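Local structure of alpha-glucosidase (Bacteroides thetaiotaomicron, 5XFM) at residues K401-G406 with I431-T436; W361-G366 with G374-M379; G165-K170 with N369-G374; E240-N245 with K409-R414. The protein hydrolyses beta-L-arabinopyranosides and alpha-galactosides, as a bifunctional, calcium-binding glycoside hydrolase of family 97. The protein carries 1 engineered substitution. One frame throughout, in Å; residues are numbered along the deposited sequence.

Contact 1: residues K401-G406 with I431-T436; sequences KVDFFG and IFHGCT
Val402 joins the two strands through both of its main-chain polar atoms. Its N gives to Ile431 O at 2.8 Å, almost straight at 174°, and its O takes the N-H of His433, also at 2.8 Å. Past the strand ends the pairing runs on into the loops, where Phe405 N reaches Gly434 O at 3.0 Å. Phe404 N donates to Asp403 OD1, the carboxylate of the residue before it, and makes a weak bond to His433 O. Gly434, at positive phi, lies close against Asp403 OD1 and turns its own N to Glu452, a ligand of the calcium ion.

The long chain of Lys401 is stretched out, with CG anti to the backbone N (chi1 174°), and this brings CE over the centre of the His433 imidazole face, 3.3 Å from the ring centroid and close to the ring normal: a CH-pi contact. At the rim of the imidazole, in its plane, one water lies 3.0 Å from ND1 and donates to Asp403 OD2. Without the imidazole, as with an alanine here, Lys401 CE would probably lose the face it rests on and the water its ring partner. On the other side of the sheet Phe405 and Phe432 meet with planes 89° apart, CE1 of Phe405 lying 3.5 Å from CD1 of Phe432, and Tyr416 of helix 410-425 packs on both rings. Strand 399-403, helix 410-425 and strand 429-432 form a beta-alpha-beta crossover of the TIM-barrel type, with His433 beside the calcium site where the strands end.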
# COMPACT_ATOMS: atom_id res chain seq x y z
N LYS A 401 -16.99 1.72 2.49
CA LYS A 401 -16.02 0.66 2.32
C LYS A 401 -16.48 -0.26 1.20
O LYS A 401 -17.50 -0.95 1.34
CB LYS A 401 -15.83 -0.12 3.63
CG LYS A 401 -14.93 -1.34 3.52
CD LYS A 401 -14.86 -2.09 4.84
CE LYS A 401 -14.09 -3.38 4.70
NZ LYS A 401 -14.01 -4.14 5.97
N VAL A 402 -15.74 -0.27 0.09
CA VAL A 402 -16.16 -1.00 -1.11
C VAL A 402 -15.28 -2.23 -1.38
O VAL A 402 -14.05 -2.12 -1.48
CB VAL A 402 -16.12 -0.10 -2.36
CG1 VAL A 402 -16.71 -0.82 -3.55
CG2 VAL A 402 -16.87 1.21 -2.10
N ASP A 403 -15.92 -3.39 -1.54
CA ASP A 403 -15.22 -4.67 -1.47
C ASP A 403 -15.34 -5.51 -2.75
O ASP A 403 -16.16 -5.22 -3.62
CB ASP A 403 -15.73 -5.47 -0.28
CG ASP A 403 -14.65 -6.30 0.38
OD1 ASP A 403 -13.71 -6.73 -0.34
OD2 ASP A 403 -14.73 -6.53 1.61
N PHE A 404 -14.49 -6.53 -2.85
CA PHE A 404 -14.61 -7.60 -3.86
C PHE A 404 -14.55 -7.16 -5.32
O PHE A 404 -15.44 -7.49 -6.10
CB PHE A 404 -15.91 -8.39 -3.64
CG PHE A 404 -16.01 -9.06 -2.30
CD1 PHE A 404 -14.98 -9.87 -1.84
CD2 PHE A 404 -17.13 -8.89 -1.51
CE1 PHE A 404 -15.07 -10.50 -0.61
CE2 PHE A 404 -17.22 -9.50 -0.27
CZ PHE A 404 -16.19 -10.31 0.18
N PHE A 405 -13.49 -6.46 -5.71
CA PHE A 405 -13.35 -6.04 -7.11
C PHE A 405 -12.90 -7.18 -8.03
O PHE A 405 -12.50 -8.25 -7.57
CB PHE A 405 -12.38 -4.87 -7.21
CG PHE A 405 -12.95 -3.57 -6.72
CD1 PHE A 405 -12.91 -3.24 -5.37
CD2 PHE A 405 -13.53 -2.67 -7.61
CE1 PHE A 405 -13.43 -2.03 -4.91
CE2 PHE A 405 -14.05 -1.46 -7.15
CZ PHE A 405 -14.00 -1.14 -5.80
N GLY A 406 -12.97 -6.92 -9.34
CA GLY A 406 -12.77 -7.94 -10.36
C GLY A 406 -11.37 -8.15 -10.94
O GLY A 406 -11.21 -8.84 -11.95
N ILE A 431 -12.85 3.72 1.24
CA ILE A 431 -11.91 2.63 1.52
C ILE A 431 -12.14 1.50 0.52
O ILE A 431 -13.29 1.16 0.25
CB ILE A 431 -12.07 2.06 2.95
CG1 ILE A 431 -11.78 3.12 4.01
CG2 ILE A 431 -11.17 0.85 3.15
CD1 ILE A 431 -12.07 2.65 5.41
N PHE A 432 -11.08 0.94 -0.04
CA PHE A 432 -11.23 -0.25 -0.87
C PHE A 432 -10.79 -1.52 -0.14
O PHE A 432 -9.80 -1.52 0.59
CB PHE A 432 -10.44 -0.13 -2.17
CG PHE A 432 -10.97 0.90 -3.10
CD1 PHE A 432 -12.32 0.93 -3.42
CD2 PHE A 432 -10.13 1.83 -3.68
CE1 PHE A 432 -12.82 1.88 -4.28
CE2 PHE A 432 -10.62 2.78 -4.54
CZ PHE A 432 -11.96 2.81 -4.84
N HIS A 433 -11.54 -2.59 -0.36
CA HIS A 433 -11.18 -3.92 0.14
C HIS A 433 -11.34 -4.94 -0.98
O HIS A 433 -11.99 -4.66 -1.99
CB HIS A 433 -12.04 -4.30 1.34
CG HIS A 433 -11.43 -3.94 2.66
ND1 HIS A 433 -11.13 -4.87 3.62
CD2 HIS A 433 -11.08 -2.74 3.17
CE1 HIS A 433 -10.60 -4.26 4.67
NE2 HIS A 433 -10.56 -2.97 4.42
N GLY A 434 -10.74 -6.11 -0.80
CA GLY A 434 -10.80 -7.18 -1.79
C GLY A 434 -10.32 -6.64 -3.11
O GLY A 434 -10.95 -6.85 -4.15
N CYS A 435 -9.18 -5.96 -3.05
CA CYS A 435 -8.82 -4.99 -4.08
C CYS A 435 -7.36 -5.07 -4.49
O CYS A 435 -6.57 -5.85 -3.93
CB CYS A 435 -9.11 -3.57 -3.57
SG CYS A 435 -8.17 -3.13 -2.07
N THR A 436 -7.01 -4.25 -5.47
CA THR A 436 -5.65 -4.19 -5.94
C THR A 436 -4.83 -3.18 -5.15
O THR A 436 -5.39 -2.38 -4.39
CB THR A 436 -5.60 -3.83 -7.42
OG1 THR A 436 -4.27 -4.01 -7.93
CG2 THR A 436 -6.06 -2.39 -7.65
O HOH W 1 -12.33 -7.60 3.29

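Contact 2: residues W361-G366 with G374-M379; sequences WYSSSG and GPVNRM
The phenol ring of Tyr362 is held between Pro375 and Met379, one on each face. Pro375 CG stands 3.8 Å from the centroid of the Tyr362 ring, and the Met379 methyl, CE, lies 3.9 Å from that centroid over the opposite face, so both are CH-pi contacts; the sulfur adds an oblique Met-aromatic one. Met379 comes across at about a right angle, and bends at chi2 (-72°) and chi3 together fold the methyl back over the ring. Arg378 CB closes in at the ring edge. The proline follows a cis peptide bond, and its CD presses to 3.2 Å from Trp361 O.

Just beyond, Ser363 N donates to Pro375 O at 3.1 Å, well aligned at 167°. A water sits in the plane of the Tyr362 ring and ties three main-chain atoms together, donating to Ser363 O at 2.7 Å and to Pro375 O while accepting from Arg378 N. Toward the solvent the fit slackens. Val376, Asn377 and Gly366 are partly exposed there, and the main-chain bond from Asn377 N to Ser365 O stretches to 3.3 Å. Val376 CG1 approaches Ser363 CB at 3.9 Å.

The tight end is shared with several elements. Trp391 and Leu392 of helix 382-395 pack on Tyr362, and Arg378 forms a salt bridge with Glu388 of the same helix. Met379 reaches Ile400 on strand 399-403, while Pro375 leans on Trp335 of helix 335-338. The loop 374-379 thus folds back over the end of strand 357-363 as the chain heads for helix 382-395.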
# COMPACT_ATOMS: atom_id res chain seq x y z
N TRP A 361 -20.49 -0.31 4.46
CA TRP A 361 -19.95 -1.34 3.57
C TRP A 361 -20.79 -1.53 2.32
O TRP A 361 -22.02 -1.61 2.39
CB TRP A 361 -19.85 -2.69 4.32
CG TRP A 361 -19.10 -3.78 3.59
CD1 TRP A 361 -17.78 -4.12 3.76
CD2 TRP A 361 -19.62 -4.69 2.61
NE1 TRP A 361 -17.45 -5.18 2.94
CE2 TRP A 361 -18.56 -5.55 2.23
CE3 TRP A 361 -20.87 -4.87 2.01
CZ2 TRP A 361 -18.72 -6.56 1.28
CZ3 TRP A 361 -21.02 -5.87 1.07
CH2 TRP A 361 -19.95 -6.70 0.71
N TYR A 362 -20.13 -1.56 1.17
CA TYR A 362 -20.77 -1.92 -0.09
C TYR A 362 -19.93 -2.94 -0.84
O TYR A 362 -18.70 -2.91 -0.76
CB TYR A 362 -20.99 -0.68 -0.97
CG TYR A 362 -22.16 0.18 -0.56
CD1 TYR A 362 -22.06 1.07 0.50
CD2 TYR A 362 -23.38 0.10 -1.24
CE1 TYR A 362 -23.14 1.86 0.88
CE2 TYR A 362 -24.46 0.89 -0.86
CZ TYR A 362 -24.33 1.76 0.20
OH TYR A 362 -25.40 2.54 0.57
N SER A 363 -20.57 -3.82 -1.60
CA SER A 363 -19.83 -4.62 -2.57
C SER A 363 -19.73 -3.81 -3.86
O SER A 363 -20.71 -3.19 -4.29
CB SER A 363 -20.49 -5.97 -2.84
OG SER A 363 -19.66 -6.78 -3.68
N SER A 364 -18.55 -3.80 -4.45
CA SER A 364 -18.39 -3.22 -5.78
C SER A 364 -19.11 -4.10 -6.77
O SER A 364 -19.46 -3.68 -7.87
CB SER A 364 -16.91 -3.12 -6.16
OG SER A 364 -16.42 -4.40 -6.51
N SER A 365 -19.33 -5.35 -6.36
CA SER A 365 -19.68 -6.42 -7.27
C SER A 365 -21.11 -6.37 -7.79
O SER A 365 -22.08 -6.25 -7.03
CB SER A 365 -19.41 -7.78 -6.62
OG SER A 365 -20.28 -8.02 -5.53
N GLY A 366 -21.19 -6.42 -9.11
CA GLY A 366 -22.41 -6.65 -9.83
C GLY A 366 -22.33 -7.93 -10.63
O GLY A 366 -23.15 -8.82 -10.44
N GLY A 374 -24.47 -8.13 1.13
CA GLY A 374 -24.97 -6.89 0.58
C GLY A 374 -24.59 -5.68 1.39
O GLY A 374 -24.01 -5.80 2.46
N PRO A 375 -24.93 -4.49 0.87
CA PRO A 375 -25.67 -4.39 -0.40
C PRO A 375 -24.81 -4.65 -1.64
O PRO A 375 -23.69 -4.14 -1.73
CB PRO A 375 -26.19 -2.95 -0.39
CG PRO A 375 -25.25 -2.21 0.50
CD PRO A 375 -24.72 -3.18 1.51
N VAL A 376 -25.35 -5.43 -2.58
CA VAL A 376 -24.71 -5.67 -3.87
C VAL A 376 -25.42 -4.84 -4.94
O VAL A 376 -26.57 -4.42 -4.74
CB VAL A 376 -24.74 -7.17 -4.28
CG1 VAL A 376 -23.76 -8.00 -3.45
CG2 VAL A 376 -26.16 -7.74 -4.19
N ASN A 377 -24.74 -4.59 -6.06
CA ASN A 377 -25.32 -3.91 -7.22
C ASN A 377 -25.69 -2.46 -6.98
O ASN A 377 -26.56 -1.91 -7.66
CB ASN A 377 -26.56 -4.67 -7.70
CG ASN A 377 -26.25 -6.10 -8.06
OD1 ASN A 377 -25.17 -6.39 -8.57
ND2 ASN A 377 -27.16 -7.01 -7.73
N ARG A 378 -25.03 -1.83 -6.01
CA ARG A 378 -25.24 -0.42 -5.76
C ARG A 378 -24.05 0.46 -6.19
O ARG A 378 -24.12 1.67 -6.06
CB ARG A 378 -25.56 -0.20 -4.28
CG ARG A 378 -26.88 -0.83 -3.80
CD ARG A 378 -28.07 -0.35 -4.63
NE ARG A 378 -29.31 -1.05 -4.30
CZ ARG A 378 -30.23 -0.62 -3.44
NH1 ARG A 378 -30.08 0.53 -2.79
NH2 ARG A 378 -31.32 -1.34 -3.22
N MET A 379 -22.98 -0.14 -6.72
CA MET A 379 -21.76 0.64 -7.00
C MET A 379 -21.21 0.44 -8.42
O MET A 379 -20.32 1.17 -8.85
CB MET A 379 -20.66 0.30 -5.99
CG MET A 379 -20.90 0.79 -4.56
SD MET A 379 -20.73 2.57 -4.34
CE MET A 379 -22.20 2.93 -3.38
O HOH W 2 -22.14 -3.04 -7.25
O HOH W 3 -23.13 -2.19 -3.78

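Contact 3: residues G165-K170 with N369-G374; sequences GWKRTK and NDIEQG
Trp166 offers its indole to Ile371 and Gln373. The Gln373 amide comes to the ring edge near NE1, its plane almost perpendicular to the indole, while Ile371 CD1 approaches NE1 obliquely at 3.9 Å. One face of the same ring is covered from within its own loop by Lys167 CG, 3.4 Å above the plane and toward the rim. The other flat pair is Arg168 with Asp370, guanidinium and carboxylate planes turned 47° apart. Here Asp370 OD2 lies against the aliphatic CD of Arg168, at 3.1 Å, and NE stays at 4.1 Å from that oxygen, too far for a salt bridge; the guanidinium is engaged by Asn243 instead.

Between these groups, Asp370 N donates to Lys167 O at 3.2 Å and 164°. Asn369 OD1 accepts from Ile371 N in an Asx turn within the 369-374 loop. Ile371 fills the middle, with CG1 3.6 Å from Thr169 CG2 and CD1 equally close to Lys167 CB. The Lys167 chain bends at chi2 (-66°), laying CD 3.4 Å from Asp370 O. With an alanine here one face of the indole would probably lose the cover of CG, and the Asp370 carbonyl its aliphatic neighbour.

A single main-chain hydrogen bond spans the two loops directly, and the charges around it, including Lys167 NZ near Glu372, stand off from one another. The seam between the N-terminal part and the barrel therefore appears to rest chiefly on shape here, with electrostatics likely to add only a diffuse attraction.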
# COMPACT_ATOMS: atom_id res chain seq x y z
N GLY A 165 -10.72 -18.80 -4.38
CA GLY A 165 -10.98 -18.16 -3.09
C GLY A 165 -12.46 -17.94 -2.84
O GLY A 165 -13.32 -18.46 -3.55
N TRP A 166 -12.76 -17.13 -1.82
CA TRP A 166 -14.13 -16.90 -1.38
C TRP A 166 -15.02 -16.31 -2.49
O TRP A 166 -14.76 -15.22 -2.99
CB TRP A 166 -14.14 -15.97 -0.16
CG TRP A 166 -15.51 -15.62 0.33
CD1 TRP A 166 -16.11 -14.39 0.27
CD2 TRP A 166 -16.45 -16.50 0.97
NE1 TRP A 166 -17.37 -14.46 0.83
CE2 TRP A 166 -17.60 -15.74 1.27
CE3 TRP A 166 -16.42 -17.85 1.32
CZ2 TRP A 166 -18.72 -16.29 1.90
CZ3 TRP A 166 -17.54 -18.40 1.95
CH2 TRP A 166 -18.67 -17.62 2.23
N LYS A 167 -16.03 -17.08 -2.86
CA LYS A 167 -16.99 -16.70 -3.89
C LYS A 167 -16.34 -16.26 -5.21
O LYS A 167 -16.84 -15.36 -5.89
CB LYS A 167 -17.90 -15.58 -3.36
CG LYS A 167 -18.63 -15.94 -2.08
CD LYS A 167 -19.64 -17.06 -2.30
CE LYS A 167 -20.38 -17.41 -1.02
NZ LYS A 167 -21.19 -18.64 -1.19
N ARG A 168 -15.24 -16.92 -5.57
CA ARG A 168 -14.52 -16.64 -6.82
C ARG A 168 -14.05 -15.19 -6.92
O ARG A 168 -13.98 -14.63 -8.01
CB ARG A 168 -15.42 -16.98 -8.02
CG ARG A 168 -15.89 -18.44 -8.09
CD ARG A 168 -16.90 -18.68 -9.22
NE ARG A 168 -16.46 -18.22 -10.54
CZ ARG A 168 -15.77 -18.95 -11.41
NH1 ARG A 168 -15.42 -20.19 -11.11
NH2 ARG A 168 -15.43 -18.44 -12.59
N THR A 169 -13.70 -14.59 -5.78
CA THR A 169 -13.31 -13.18 -5.74
C THR A 169 -11.81 -12.88 -5.95
O THR A 169 -11.43 -11.72 -5.99
CB THR A 169 -13.71 -12.53 -4.41
OG1 THR A 169 -13.25 -13.35 -3.33
CG2 THR A 169 -15.21 -12.40 -4.32
N LYS A 170 -10.98 -13.91 -6.08
CA LYS A 170 -9.57 -13.69 -6.34
C LYS A 170 -9.33 -13.40 -7.83
O LYS A 170 -10.09 -13.86 -8.68
CB LYS A 170 -8.73 -14.89 -5.85
CG LYS A 170 -8.31 -14.71 -4.39
CD LYS A 170 -7.59 -15.91 -3.80
CE LYS A 170 -7.30 -15.65 -2.32
NZ LYS A 170 -6.18 -16.45 -1.75
N ASN A 369 -18.57 -12.05 -10.00
CA ASN A 369 -18.35 -13.07 -8.97
C ASN A 369 -19.64 -13.60 -8.35
O ASN A 369 -20.74 -13.27 -8.81
CB ASN A 369 -17.43 -12.51 -7.87
CG ASN A 369 -18.02 -11.29 -7.16
OD1 ASN A 369 -19.23 -11.23 -6.88
ND2 ASN A 369 -17.17 -10.34 -6.83
N ASP A 370 -19.51 -14.37 -7.27
CA ASP A 370 -20.65 -15.00 -6.60
C ASP A 370 -20.95 -14.43 -5.22
O ASP A 370 -21.47 -15.13 -4.36
CB ASP A 370 -20.44 -16.51 -6.48
CG ASP A 370 -20.46 -17.22 -7.81
OD1 ASP A 370 -21.23 -16.81 -8.71
OD2 ASP A 370 -19.71 -18.20 -7.96
N ILE A 371 -20.59 -13.17 -5.00
CA ILE A 371 -20.85 -12.52 -3.72
C ILE A 371 -22.35 -12.29 -3.49
O ILE A 371 -23.05 -11.77 -4.37
CB ILE A 371 -20.09 -11.18 -3.64
CG1 ILE A 371 -18.59 -11.46 -3.51
CG2 ILE A 371 -20.59 -10.33 -2.48
CD1 ILE A 371 -18.21 -12.21 -2.23
N GLU A 372 -22.84 -12.69 -2.32
CA GLU A 372 -24.23 -12.43 -1.93
C GLU A 372 -24.32 -11.35 -0.87
O GLU A 372 -25.30 -10.61 -0.81
CB GLU A 372 -24.93 -13.69 -1.44
CG GLU A 372 -25.42 -14.56 -2.61
CD GLU A 372 -26.08 -15.85 -2.18
OE1 GLU A 372 -27.24 -16.08 -2.59
OE2 GLU A 372 -25.45 -16.65 -1.47
N GLN A 373 -23.31 -11.28 -0.02
CA GLN A 373 -23.27 -10.25 1.02
C GLN A 373 -23.50 -8.80 0.51
O GLN A 373 -22.84 -8.29 -0.40
CB GLN A 373 -21.97 -10.40 1.82
CG GLN A 373 -20.96 -11.43 1.36
CD GLN A 373 -19.67 -11.19 2.11
OE1 GLN A 373 -19.65 -10.93 3.34
NE2 GLN A 373 -18.58 -11.41 1.43
N GLY A 374 -24.47 -8.13 1.13
CA GLY A 374 -24.97 -6.89 0.58
C GLY A 374 -24.59 -5.68 1.39
O GLY A 374 -24.01 -5.80 2.46
O HOH W 4 -14.11 -10.32 -7.20

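Contact 4: residues E240-N245 with K409-R414; sequences EENNGN and KQETMR
Lys409 points its CB at the 240-245 loop and then runs out fully extended into it. CD passes 3.4 Å from Asn245 O and has Asn242 CB on its flank. CE lies 3.8 Å from Glu241 O. The ammonium NZ then donates to Glu241 O at 3.0 Å and to Asn245 O at 3.2 Å, and it is also bonded to the carbonyls of Ala239 and Gly246, so a buried positive charge is met by several main-chain carbonyl oxygens. At both loop carbonyls NZ arrives well above the plane, and the second donor takes the opposite face: Gly244 N at Glu241 O, and Asn242 ND2 at Asn245 O.

Asn242 ND2 divides its protons. The bond to Asn245 O is 3.0 Å long with an angle of 156°, whereas the one to Glu411 OE2 is weak and bent, with amide and carboxylate planes 85° apart. CG of Asn242 is anti to its own nitrogen (chi1 -158°), which brings the amide across to the helix. Glu411 OE2 has a second donor in the Tyr367 hydroxyl.

Asn242, Asn243 and Gly244 all have positive phi, and this tight turn is what gathers the carbonyls round NZ. Lys409 itself occupies the N-cap position of helix 410-425, its O accepting from Thr412 N and Met413 N. The loop between strands 231-235 and 251-253 is thereby pinned to the start of a barrel helix, and Gln410 adds a bond to Ala251 on the second of those strands.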
# COMPACT_ATOMS: atom_id res chain seq x y z
N GLU A 240 -8.44 -14.48 -17.50
CA GLU A 240 -9.48 -15.08 -16.68
C GLU A 240 -9.97 -14.17 -15.56
O GLU A 240 -10.95 -14.49 -14.90
CB GLU A 240 -8.99 -16.40 -16.07
CG GLU A 240 -8.73 -17.51 -17.08
CD GLU A 240 -7.37 -17.39 -17.74
OE1 GLU A 240 -6.60 -16.48 -17.37
OE2 GLU A 240 -7.07 -18.21 -18.64
N GLU A 241 -9.31 -13.03 -15.35
CA GLU A 241 -9.74 -12.10 -14.30
C GLU A 241 -11.08 -11.46 -14.68
O GLU A 241 -11.50 -11.53 -15.84
CB GLU A 241 -8.69 -11.02 -14.06
CG GLU A 241 -7.42 -11.52 -13.37
CD GLU A 241 -6.40 -10.41 -13.12
OE1 GLU A 241 -6.73 -9.46 -12.37
OE2 GLU A 241 -5.29 -10.49 -13.68
N ASN A 242 -11.76 -10.87 -13.69
CA ASN A 242 -13.07 -10.24 -13.91
C ASN A 242 -14.06 -11.25 -14.50
O ASN A 242 -14.93 -10.89 -15.30
CB ASN A 242 -12.94 -9.03 -14.83
CG ASN A 242 -14.09 -8.05 -14.69
OD1 ASN A 242 -14.66 -7.90 -13.61
ND2 ASN A 242 -14.43 -7.37 -15.78
N ASN A 243 -13.88 -12.52 -14.13
CA ASN A 243 -14.66 -13.64 -14.66
C ASN A 243 -14.58 -13.76 -16.19
O ASN A 243 -15.49 -14.29 -16.82
CB ASN A 243 -16.11 -13.52 -14.22
CG ASN A 243 -16.80 -14.86 -14.16
OD1 ASN A 243 -16.17 -15.90 -13.93
ND2 ASN A 243 -18.11 -14.86 -14.35
N GLY A 244 -13.51 -13.24 -16.78
CA GLY A 244 -13.34 -13.30 -18.22
C GLY A 244 -13.96 -12.13 -18.97
O GLY A 244 -14.01 -12.14 -20.20
N ASN A 245 -14.45 -11.14 -18.24
CA ASN A 245 -15.01 -9.94 -18.87
C ASN A 245 -13.97 -8.85 -19.07
O ASN A 245 -13.13 -8.61 -18.20
CB ASN A 245 -16.17 -9.38 -18.03
CG ASN A 245 -17.18 -10.44 -17.65
OD1 ASN A 245 -17.89 -10.97 -18.51
ND2 ASN A 245 -17.23 -10.77 -16.37
N LYS A 409 -7.73 -5.59 -14.63
CA LYS A 409 -8.05 -5.12 -15.96
C LYS A 409 -8.47 -3.65 -15.95
O LYS A 409 -9.03 -3.16 -14.97
CB LYS A 409 -9.15 -5.97 -16.58
CG LYS A 409 -8.68 -7.35 -17.00
CD LYS A 409 -9.83 -8.18 -17.54
CE LYS A 409 -9.33 -9.47 -18.18
NZ LYS A 409 -10.46 -10.39 -18.47
N GLN A 410 -8.21 -2.97 -17.07
CA GLN A 410 -8.49 -1.55 -17.22
C GLN A 410 -9.97 -1.22 -16.93
O GLN A 410 -10.27 -0.15 -16.42
CB GLN A 410 -8.08 -1.09 -18.63
CG GLN A 410 -8.48 0.35 -18.98
CD GLN A 410 -7.81 0.88 -20.24
OE1 GLN A 410 -7.55 0.14 -21.18
NE2 GLN A 410 -7.57 2.19 -20.26
N GLU A 411 -10.86 -2.14 -17.27
CA GLU A 411 -12.29 -2.07 -16.93
C GLU A 411 -12.53 -1.88 -15.42
O GLU A 411 -13.42 -1.13 -14.96
CB GLU A 411 -12.97 -3.34 -17.46
CG GLU A 411 -14.44 -3.50 -17.15
CD GLU A 411 -15.10 -4.53 -18.05
OE1 GLU A 411 -14.82 -4.51 -19.27
OE2 GLU A 411 -15.88 -5.36 -17.55
N THR A 412 -11.72 -2.58 -14.63
CA THR A 412 -11.81 -2.51 -13.19
C THR A 412 -11.22 -1.19 -12.71
O THR A 412 -11.76 -0.57 -11.79
CB THR A 412 -11.09 -3.70 -12.52
OG1 THR A 412 -11.44 -4.90 -13.20
CG2 THR A 412 -11.51 -3.81 -11.05
N MET A 413 -10.13 -0.77 -13.33
CA MET A 413 -9.55 0.55 -13.05
C MET A 413 -10.59 1.64 -13.27
O MET A 413 -10.74 2.57 -12.45
CB MET A 413 -8.32 0.82 -13.92
CG MET A 413 -7.18 -0.19 -13.75
SD MET A 413 -6.61 -0.30 -12.05
CE MET A 413 -7.27 -1.91 -11.61
N ARG A 414 -11.32 1.52 -14.38
CA ARG A 414 -12.40 2.43 -14.71
C ARG A 414 -13.40 2.45 -13.57
O ARG A 414 -13.83 3.53 -13.14
CB ARG A 414 -13.09 2.01 -16.01
CG ARG A 414 -12.31 2.37 -17.27
CD ARG A 414 -12.99 1.83 -18.52
NE ARG A 414 -12.17 2.06 -19.72
CZ ARG A 414 -11.84 1.11 -20.59
NH1 ARG A 414 -12.25 -0.14 -20.41
NH2 ARG A 414 -11.09 1.41 -21.64

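In the fold
From the N terminus, loop 165-170 comes first and waits some two hundred residues for 369-374, where contact 3 closes. Before that, 240-245 opens contact 4, which closes only at 409-414, so the two cross; both bind the N-terminal part to the barrel, and Arg168 to Asn243 joins them directly. Contact 2 is a short local closure lying wholly within the span of contact 4; it crosses contact 3 and shares Gly374 with it. Contact 1 opens after contacts 2 and 3 have closed and crosses contact 4, whose helix connects its two strands. Neighbouring strands 357-363 and 399-403 link contacts 1 and 2, while Phe404 packs against contact 3.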